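Local structure of alpha-amylase (Eisenia fetida, 6M4K) at residues 322-334 / 385-398. The protein probably hydrolyses internal alpha-1,4-glucosidic linkages in starch and related polysaccharides, as a calcium- and chloride-dependent family 13 glycoside hydrolase. Numbering follows the deposited sequence. Where two conformers were deposited one is given.
Sequences ANMYKIATAFELA and EHRWREMYNMVRFH. With SO4 (sulfate ion), chain F.
Lys326 reaches across to Trp388 and Glu390 with different parts of its chain. Its CG meets the edge of the indole near the ring plane, 3.8 Å from Trp388 CZ3, and the bend at chi3 (-78°) then carries NZ toward Glu390. In the resulting salt bridge Lys326 NZ lies 3.2 Å from Glu390 OE2 and meets it from above the carboxylate, 67° out of its plane; Asn490 bonds both the ammonium and that oxygen. Replacing Lys326 by an alanine removes the chain beyond CB, which would probably leave Glu390 without its lysine mate and open a gap beside the Trp388 edge. In the conformer given, Met391 CE comes to 3.7 Å from Tyr325 CD2, while Glu385 CG and Trp388 CZ3 approach near that ring's plane at its edge. Helices 322-334 and 389-398 run nearly parallel, 16° apart, as neighbours around the (beta/alpha)8 TIM barrel of family 13, and strand 339-344 touches Tyr325, Thr329 and Leu333. Further along, Leu333 fits as a knob among Met391, Met394, Val395 and His398, its CD1 3.7 Å from Met394 CB. Met394 folds back so that its CE lies 3.8 Å from Ala334 CB and over one face of the Phe397 ring. His398 ND1 donates to Leu333 O at 2.9 Å, in the carbonyl plane on a lone pair, with the oxygen in the imidazole plane; the ring's NE2 bonds Asp17, so both nitrogens fix its rotation.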
ATOM      1  N   ALA A 322     -17.462   2.881  -0.624  1.00 17.55           N
ATOM      2  CA  ALA A 322     -16.715   4.116  -0.400  1.00 17.23           C
ATOM      3  C   ALA A 322     -16.950   4.701   0.986  1.00 17.92           C
ATOM      4  O   ALA A 322     -16.010   5.206   1.617  1.00 17.45           O
ATOM      5  CB  ALA A 322     -17.067   5.137  -1.482  1.00 19.48           C
ATOM      6  N   ASN A 323     -18.190   4.670   1.482  1.00 18.41           N
ATOM      7  CA  ASN A 323     -18.459   5.307   2.766  1.00 18.48           C
ATOM      8  C   ASN A 323     -17.730   4.593   3.897  1.00 16.74           C
ATOM      9  O   ASN A 323     -17.075   5.227   4.731  1.00 17.29           O
ATOM     10  CB  ASN A 323     -19.965   5.358   3.037  1.00 18.83           C
ATOM     11  CG  ASN A 323     -20.325   6.374   4.094  1.00 22.38           C
ATOM     12  OD1 ASN A 323     -19.919   7.537   4.017  1.00 24.90           O
ATOM     13  ND2 ASN A 323     -21.073   5.941   5.104  1.00 23.09           N
ATOM     14  N   MET A 324     -17.837   3.266   3.935  1.00 15.72           N
ATOM     15  CA  MET A 324     -17.126   2.494   4.949  1.00 15.63           C
ATOM     16  C   MET A 324     -15.617   2.584   4.758  1.00 16.46           C
ATOM     17  O   MET A 324     -14.865   2.624   5.734  1.00 14.98           O
ATOM     18  CB  MET A 324     -17.564   1.039   4.872  1.00 17.47           C
ATOM     19  CG  MET A 324     -18.980   0.808   5.380  1.00 19.43           C
ATOM     20  SD  MET A 324     -19.369  -0.948   5.515  1.00 26.65           S
ATOM     21  CE  MET A 324     -19.449  -1.385   3.801  1.00 25.44           C
ATOM     22  N   TYR A 325     -15.162   2.590   3.508  1.00 14.37           N
ATOM     23  CA  TYR A 325     -13.734   2.709   3.222  1.00 14.43           C
ATOM     24  C   TYR A 325     -13.157   4.001   3.776  1.00 15.76           C
ATOM     25  O   TYR A 325     -12.042   4.014   4.313  1.00 14.01           O
ATOM     26  CB  TYR A 325     -13.575   2.689   1.714  1.00 15.10           C
ATOM     27  CG  TYR A 325     -12.179   2.601   1.151  1.00 14.37           C
ATOM     28  CD1 TYR A 325     -11.388   1.472   1.341  1.00 15.28           C
ATOM     29  CD2 TYR A 325     -11.685   3.608   0.340  1.00 17.16           C
ATOM     30  CE1 TYR A 325     -10.123   1.373   0.764  1.00 14.49           C
ATOM     31  CE2 TYR A 325     -10.430   3.516  -0.236  1.00 18.11           C
ATOM     32  CZ  TYR A 325      -9.655   2.404  -0.014  1.00 14.38           C
ATOM     33  OH  TYR A 325      -8.430   2.334  -0.630  1.00 15.69           O
ATOM     34  N   LYS A 326     -13.895   5.100   3.659  1.00 13.98           N
ATOM     35  CA  LYS A 326     -13.420   6.361   4.210  1.00 15.75           C
ATOM     36  C   LYS A 326     -13.378   6.319   5.730  1.00 17.68           C
ATOM     37  O   LYS A 326     -12.488   6.916   6.345  1.00 15.62           O
ATOM     38  CB  LYS A 326     -14.299   7.514   3.732  1.00 15.96           C
ATOM     39  CG  LYS A 326     -14.086   7.870   2.274  1.00 17.79           C
ATOM     40  CD  LYS A 326     -14.989   9.017   1.863  1.00 20.70           C
ATOM     41  CE  LYS A 326     -16.398   8.538   1.620  1.00 25.40           C
ATOM     42  NZ  LYS A 326     -17.258   9.659   1.132  1.00 25.57           N
ATOM     43  N   ILE A 327     -14.348   5.649   6.360  1.00 14.95           N
ATOM     44  CA  ILE A 327     -14.322   5.517   7.815  1.00 15.15           C
ATOM     45  C   ILE A 327     -13.077   4.755   8.258  1.00 14.32           C
ATOM     46  O   ILE A 327     -12.354   5.177   9.167  1.00 14.31           O
ATOM     47  CB  ILE A 327     -15.608   4.841   8.320  1.00 15.59           C
ATOM     48  CG1 ILE A 327     -16.808   5.757   8.086  1.00 16.78           C
ATOM     49  CG2 ILE A 327     -15.473   4.500   9.800  1.00 17.54           C
ATOM     50  CD1 ILE A 327     -18.148   5.069   8.332  1.00 19.01           C
ATOM     51  N   ALA A 328     -12.828   3.605   7.632  1.00 13.76           N
ATOM     52  CA  ALA A 328     -11.669   2.795   7.995  1.00 14.17           C
ATOM     53  C   ALA A 328     -10.368   3.551   7.752  1.00 14.44           C
ATOM     54  O   ALA A 328      -9.444   3.483   8.572  1.00 13.73           O
ATOM     55  CB  ALA A 328     -11.682   1.496   7.191  1.00 14.25           C
ATOM     56  N   THR A 329     -10.268   4.254   6.620  1.00 13.32           N
ATOM     57  CA  THR A 329      -9.050   5.000   6.309  1.00 13.29           C
ATOM     58  C   THR A 329      -8.862   6.158   7.278  1.00 14.55           C
ATOM     59  O   THR A 329      -7.740   6.424   7.726  1.00 13.87           O
ATOM     60  CB  THR A 329      -9.079   5.490   4.855  1.00 14.01           C
ATOM     61  OG1 THR A 329      -9.212   4.374   3.963  1.00 14.11           O
ATOM     62  CG2 THR A 329      -7.794   6.243   4.524  1.00 15.54           C
ATOM     63  N   ALA A 330      -9.946   6.852   7.631  1.00 13.80           N
ATOM     64  CA  ALA A 330      -9.829   7.944   8.590  1.00 14.26           C
ATOM     65  C   ALA A 330      -9.325   7.436   9.930  1.00 14.04           C
ATOM     66  O   ALA A 330      -8.451   8.051  10.550  1.00 14.32           O
ATOM     67  CB  ALA A 330     -11.175   8.650   8.760  1.00 15.57           C
ATOM     68  N   PHE A 331      -9.886   6.326  10.413  1.00 12.82           N
ATOM     69  CA  PHE A 331      -9.375   5.737  11.643  1.00 13.90           C
ATOM     70  C   PHE A 331      -7.888   5.422  11.527  1.00 14.65           C
ATOM     71  O   PHE A 331      -7.098   5.772  12.413  1.00 13.94           O
ATOM     72  CB  PHE A 331     -10.157   4.480  12.035  1.00 14.76           C
ATOM     73  CG  PHE A 331      -9.595   3.825  13.262  1.00 13.11           C
ATOM     74  CD1 PHE A 331      -9.910   4.314  14.518  1.00 15.03           C
ATOM     75  CD2 PHE A 331      -8.694   2.774  13.157  1.00 14.48           C
ATOM     76  CE1 PHE A 331      -9.367   3.748  15.651  1.00 14.30           C
ATOM     77  CE2 PHE A 331      -8.128   2.215  14.294  1.00 14.70           C
ATOM     78  CZ  PHE A 331      -8.473   2.698  15.540  1.00 14.85           C
ATOM     79  N   GLU A 332      -7.497   4.735  10.454  1.00 13.33           N
ATOM     80  CA  GLU A 332      -6.103   4.331  10.281  1.00 14.49           C
ATOM     81  C   GLU A 332      -5.163   5.534  10.292  1.00 13.71           C
ATOM     82  O   GLU A 332      -4.063   5.466  10.855  1.00 13.22           O
ATOM     83  CB  GLU A 332      -5.990   3.547   8.976  1.00 16.22           C
ATOM     84  CG  GLU A 332      -4.607   3.419   8.398  1.00 16.08           C
ATOM     85  CD  GLU A 332      -4.678   2.858   7.009  1.00 13.62           C
ATOM     86  OE1 GLU A 332      -4.520   1.644   6.879  1.00 14.87           O
ATOM     87  OE2 GLU A 332      -4.929   3.645   6.057  1.00 15.28           O
ATOM     88  N   LEU A 333      -5.585   6.646   9.689  1.00 12.79           N
ATOM     89  CA  LEU A 333      -4.756   7.843   9.594  1.00 13.12           C
ATOM     90  C   LEU A 333      -4.720   8.608  10.906  1.00 14.41           C
ATOM     91  O   LEU A 333      -3.717   9.264  11.202  1.00 13.62           O
ATOM     92  CB  LEU A 333      -5.276   8.746   8.474  1.00 13.91           C
ATOM     93  CG  LEU A 333      -4.882   8.269   7.069  1.00 12.30           C
ATOM     94  CD1 LEU A 333      -5.699   8.988   6.015  1.00 14.46           C
ATOM     95  CD2 LEU A 333      -3.390   8.505   6.830  1.00 14.59           C
ATOM     96  N   ALA A 334      -5.800   8.564  11.686  1.00 13.64           N
ATOM     97  CA  ALA A 334      -5.834   9.262  12.963  1.00 13.91           C
ATOM     98  C   ALA A 334      -5.141   8.489  14.070  1.00 12.73           C
ATOM     99  O   ALA A 334      -4.733   9.097  15.065  1.00 14.44           O
ATOM    100  CB  ALA A 334      -7.287   9.505  13.380  1.00 15.20           C
ATOM    101  N   GLU A 385      -8.169   7.782  -4.962  1.00 14.13           N
ATOM    102  CA  GLU A 385      -8.517   7.866  -3.541  1.00 13.62           C
ATOM    103  C   GLU A 385      -7.653   8.872  -2.792  1.00 12.80           C
ATOM    104  O   GLU A 385      -8.117   9.527  -1.856  1.00 13.54           O
ATOM    105  CB  GLU A 385      -8.354   6.493  -2.871  1.00 15.44           C
ATOM    106  CG  GLU A 385      -9.346   5.419  -3.309  1.00 16.25           C
ATOM    107  CD  GLU A 385      -8.821   4.541  -4.426  1.00 14.27           C
ATOM    108  OE1 GLU A 385      -8.260   5.069  -5.409  1.00 14.11           O
ATOM    109  OE2 GLU A 385      -8.969   3.312  -4.313  1.00 15.27           O
ATOM    110  N   HIS A 386      -6.372   8.968  -3.150  1.00 13.67           N
ATOM    111  CA  HIS A 386      -5.472   9.864  -2.434  1.00 13.21           C
ATOM    112  C   HIS A 386      -5.843  11.327  -2.628  1.00 14.07           C
ATOM    113  O   HIS A 386      -5.429  12.170  -1.826  1.00 14.43           O
ATOM    114  CB  HIS A 386      -4.031   9.618  -2.884  1.00 14.78           C
ATOM    115  CG  HIS A 386      -3.777  10.007  -4.300  1.00 13.48           C
ATOM    116  ND1 HIS A 386      -4.241   9.275  -5.373  1.00 14.94           N
ATOM    117  CD2 HIS A 386      -3.128  11.075  -4.819  1.00 15.22           C
ATOM    118  CE1 HIS A 386      -3.877   9.873  -6.493  1.00 15.50           C
ATOM    119  NE2 HIS A 386      -3.203  10.969  -6.184  1.00 16.15           N
ATOM    120  N   ARG A 387      -6.620  11.635  -3.673  1.00 14.64           N
ATOM    121  CA  ARG A 387      -7.149  12.972  -3.914  1.00 15.02           C
ATOM    122  C   ARG A 387      -8.544  13.197  -3.342  1.00 15.97           C
ATOM    123  O   ARG A 387      -9.093  14.293  -3.515  1.00 16.39           O
ATOM    124  CB  ARG A 387      -7.164  13.284  -5.415  1.00 14.99           C
ATOM    125  CG  ARG A 387      -5.805  13.488  -6.069  1.00 16.00           C
ATOM    126  CD  ARG A 387      -5.956  14.461  -7.228  1.00 16.09           C
ATOM    127  NE  ARG A 387      -4.737  14.664  -7.998  1.00 17.48           N
ATOM    128  CZ  ARG A 387      -4.561  15.704  -8.805  1.00 22.39           C
ATOM    129  NH1 ARG A 387      -5.520  16.618  -8.916  1.00 23.36           N
ATOM    130  NH2 ARG A 387      -3.434  15.845  -9.489  1.00 20.77           N
ATOM    131  N   TRP A 388      -9.151  12.210  -2.687  1.00 15.27           N
ATOM    132  CA  TRP A 388     -10.422  12.455  -2.016  1.00 15.68           C
ATOM    133  C   TRP A 388     -10.182  13.354  -0.813  1.00 16.26           C
ATOM    134  O   TRP A 388      -9.243  13.134  -0.044  1.00 15.02           O
ATOM    135  CB  TRP A 388     -11.030  11.145  -1.524  1.00 16.93           C
ATOM    136  CG  TRP A 388     -11.441  10.156  -2.585  1.00 15.62           C
ATOM    137  CD1 TRP A 388     -11.243  10.243  -3.931  1.00 17.57           C
ATOM    138  CD2 TRP A 388     -12.119   8.917  -2.359  1.00 15.57           C
ATOM    139  NE1 TRP A 388     -11.765   9.128  -4.564  1.00 18.38           N
ATOM    140  CE2 TRP A 388     -12.308   8.302  -3.612  1.00 17.58           C
ATOM    141  CE3 TRP A 388     -12.590   8.273  -1.211  1.00 17.22           C
ATOM    142  CZ2 TRP A 388     -12.957   7.078  -3.749  1.00 18.72           C
ATOM    143  CZ3 TRP A 388     -13.226   7.053  -1.347  1.00 17.80           C
ATOM    144  CH2 TRP A 388     -13.402   6.469  -2.608  1.00 17.21           C
ATOM    145  N   ARG A 389     -11.054  14.350  -0.625  1.00 15.83           N
ATOM    146  CA  ARG A 389     -10.872  15.280   0.485  1.00 17.76           C
ATOM    147  C   ARG A 389     -10.826  14.551   1.822  1.00 16.93           C
ATOM    148  O   ARG A 389     -10.041  14.911   2.710  1.00 16.99           O
ATOM    149  CB  ARG A 389     -11.983  16.340   0.494  1.00 18.73           C
ATOM    150  CG  ARG A 389     -11.843  17.386   1.613  1.00 19.54           C
ATOM    151  CD  ARG A 389     -13.094  18.268   1.714  1.00 21.84           C
ATOM    152  NE  ARG A 389     -14.206  17.439   2.156  1.00 21.18           N
ATOM    153  CZ  ARG A 389     -15.161  16.962   1.370  1.00 24.34           C
ATOM    154  NH1 ARG A 389     -15.205  17.274   0.077  1.00 25.41           N
ATOM    155  NH2 ARG A 389     -16.083  16.163   1.899  1.00 22.69           N
ATOM    156  N   GLU A 390     -11.680  13.538   2.001  1.00 15.68           N
ATOM    157  CA  GLU A 390     -11.695  12.809   3.261  1.00 18.22           C
ATOM    158  C   GLU A 390     -10.351  12.146   3.526  1.00 17.80           C
ATOM    159  O   GLU A 390      -9.927  12.040   4.685  1.00 19.33           O
ATOM    160  CB  GLU A 390     -12.823  11.777   3.257  1.00 19.47           C
ATOM    161  CG  GLU A 390     -14.232  12.375   3.068  1.00 19.56           C
ATOM    162  CD  GLU A 390     -14.688  12.468   1.613  1.00 24.04           C
ATOM    163  OE1 GLU A 390     -13.854  12.480   0.681  1.00 21.07           O
ATOM    164  OE2 GLU A 390     -15.920  12.519   1.392  1.00 23.27           O
ATOM    165  N   MET A 391      -9.656  11.735   2.465  1.00 15.50           N
ATOM    166  CA  MET A 391      -8.332  11.140   2.611  0.70 15.39           C
ATOM    167  C   MET A 391      -7.265  12.203   2.834  1.00 14.83           C
ATOM    168  O   MET A 391      -6.523  12.147   3.811  1.00 14.78           O
ATOM    169  CB  MET A 391      -7.974  10.317   1.376  0.70 16.48           C
ATOM    170  CG  MET A 391      -8.372   8.873   1.468  0.70 17.09           C
ATOM    171  SD  MET A 391     -10.142   8.673   1.747  0.70 18.20           S
ATOM    172  CE  MET A 391     -10.339   6.927   1.407  0.70 16.06           C
ATOM    173  N   TYR A 392      -7.158  13.173   1.927  1.00 14.15           N
ATOM    174  CA  TYR A 392      -6.037  14.101   2.064  1.00 13.82           C
ATOM    175  C   TYR A 392      -6.170  14.996   3.286  1.00 16.47           C
ATOM    176  O   TYR A 392      -5.154  15.367   3.880  1.00 13.98           O
ATOM    177  CB  TYR A 392      -5.715  14.857   0.772  1.00 15.36           C
ATOM    178  CG  TYR A 392      -6.726  15.876   0.277  1.00 15.91           C
ATOM    179  CD1 TYR A 392      -6.939  17.072   0.948  1.00 16.24           C
ATOM    180  CD2 TYR A 392      -7.420  15.657  -0.903  1.00 15.32           C
ATOM    181  CE1 TYR A 392      -7.848  18.010   0.472  1.00 17.63           C
ATOM    182  CE2 TYR A 392      -8.311  16.593  -1.400  1.00 16.28           C
ATOM    183  CZ  TYR A 392      -8.531  17.753  -0.704  1.00 17.57           C
ATOM    184  OH  TYR A 392      -9.440  18.679  -1.198  1.00 20.58           O
ATOM    185  N   ASN A 393      -7.395  15.321   3.713  1.00 13.97           N
ATOM    186  CA  ASN A 393      -7.522  16.094   4.943  1.00 15.21           C
ATOM    187  C   ASN A 393      -7.216  15.252   6.173  1.00 13.39           C
ATOM    188  O   ASN A 393      -6.765  15.787   7.191  1.00 13.71           O
ATOM    189  CB  ASN A 393      -8.895  16.758   5.032  1.00 15.11           C
ATOM    190  CG  ASN A 393      -8.911  18.124   4.378  1.00 18.10           C
ATOM    191  OD1 ASN A 393      -7.900  18.567   3.827  1.00 18.32           O
ATOM    192  ND2 ASN A 393     -10.051  18.807   4.443  1.00 18.24           N
ATOM    193  N   MET A 394      -7.435  13.936   6.101  1.00 14.05           N
ATOM    194  CA  MET A 394      -6.996  13.072   7.185  1.00 12.27           C
ATOM    195  C   MET A 394      -5.499  12.798   7.131  1.00 13.52           C
ATOM    196  O   MET A 394      -4.906  12.504   8.175  1.00 13.66           O
ATOM    197  CB  MET A 394      -7.805  11.775   7.239  1.00 15.47           C
ATOM    198  CG  MET A 394      -9.219  11.962   7.799  1.00 16.30           C
ATOM    199  SD  MET A 394      -9.273  12.764   9.414  1.00 15.96           S
ATOM    200  CE  MET A 394      -8.255  11.653  10.392  1.00 16.33           C
ATOM    201  N   VAL A 395      -4.874  12.907   5.958  1.00 13.36           N
ATOM    202  CA  VAL A 395      -3.414  12.910   5.912  1.00 13.75           C
ATOM    203  C   VAL A 395      -2.868  14.150   6.602  1.00 14.22           C
ATOM    204  O   VAL A 395      -1.916  14.068   7.388  1.00 13.76           O
ATOM    205  CB  VAL A 395      -2.930  12.775   4.461  1.00 13.37           C
ATOM    206  CG1 VAL A 395      -1.432  13.092   4.321  1.00 14.51           C
ATOM    207  CG2 VAL A 395      -3.262  11.377   3.931  1.00 14.31           C
ATOM    208  N   ARG A 396      -3.479  15.310   6.350  1.00 14.00           N
ATOM    209  CA  ARG A 396      -3.096  16.514   7.079  1.00 15.08           C
ATOM    210  C   ARG A 396      -3.308  16.345   8.582  1.00 14.47           C
ATOM    211  O   ARG A 396      -2.434  16.713   9.373  1.00 14.77           O
ATOM    212  CB  ARG A 396      -3.831  17.741   6.522  1.00 14.83           C
ATOM    213  CG  ARG A 396      -3.422  19.048   7.202  1.00 16.11           C
ATOM    214  CD  ARG A 396      -3.927  20.258   6.443  1.00 18.50           C
ATOM    215  NE  ARG A 396      -5.387  20.279   6.436  1.00 17.61           N
ATOM    216  CZ  ARG A 396      -6.125  21.244   5.901  1.00 22.47           C
ATOM    217  NH1 ARG A 396      -5.543  22.282   5.314  1.00 24.79           N
ATOM    218  NH2 ARG A 396      -7.451  21.167   5.962  1.00 20.50           N
ATOM    219  N   PHE A 397      -4.448  15.773   8.994  1.00 13.36           N
ATOM    220  CA  PHE A 397      -4.680  15.473  10.407  1.00 14.09           C
ATOM    221  C   PHE A 397      -3.552  14.611  10.954  1.00 13.60           C
ATOM    222  O   PHE A 397      -2.972  14.912  11.999  1.00 14.00           O
ATOM    223  CB  PHE A 397      -6.028  14.744  10.544  1.00 14.28           C
ATOM    224  CG  PHE A 397      -6.431  14.393  11.968  1.00 14.42           C
ATOM    225  CD1 PHE A 397      -5.828  13.342  12.646  1.00 14.36           C
ATOM    226  CD2 PHE A 397      -7.484  15.063  12.589  1.00 14.93           C
ATOM    227  CE1 PHE A 397      -6.221  13.005  13.923  1.00 14.61           C
ATOM    228  CE2 PHE A 397      -7.892  14.731  13.869  1.00 15.09           C
ATOM    229  CZ  PHE A 397      -7.260  13.708  14.546  1.00 15.08           C
ATOM    230  N   HIS A 398      -3.241  13.525  10.249  1.00 13.52           N
ATOM    231  CA  HIS A 398      -2.155  12.626  10.634  1.00 13.34           C
ATOM    232  C   HIS A 398      -0.846  13.382  10.799  1.00 12.89           C
ATOM    233  O   HIS A 398      -0.119  13.170  11.777  1.00 14.19           O
ATOM    234  CB  HIS A 398      -2.028  11.586   9.520  1.00 13.10           C
ATOM    235  CG  HIS A 398      -0.864  10.650   9.650  1.00 13.05           C
ATOM    236  ND1 HIS A 398      -0.979   9.392  10.201  1.00 14.90           N
ATOM    237  CD2 HIS A 398       0.419  10.763   9.232  1.00 14.21           C
ATOM    238  CE1 HIS A 398       0.189   8.772  10.128  1.00 13.50           C
ATOM    239  NE2 HIS A 398       1.060   9.595   9.567  1.00 14.67           N
TER
HETATM  240  S   SO4 F 605     -20.877   1.923   1.390  0.80 25.86           S
HETATM  241  O1  SO4 F 605     -19.737   1.763   2.290  0.80 19.93           O
HETATM  242  O2  SO4 F 605     -22.092   1.975   2.197  0.80 34.13           O
HETATM  243  O3  SO4 F 605     -20.711   3.173   0.646  0.80 30.95           O
HETATM  244  O4  SO4 F 605     -20.938   0.805   0.452  0.80 26.28           O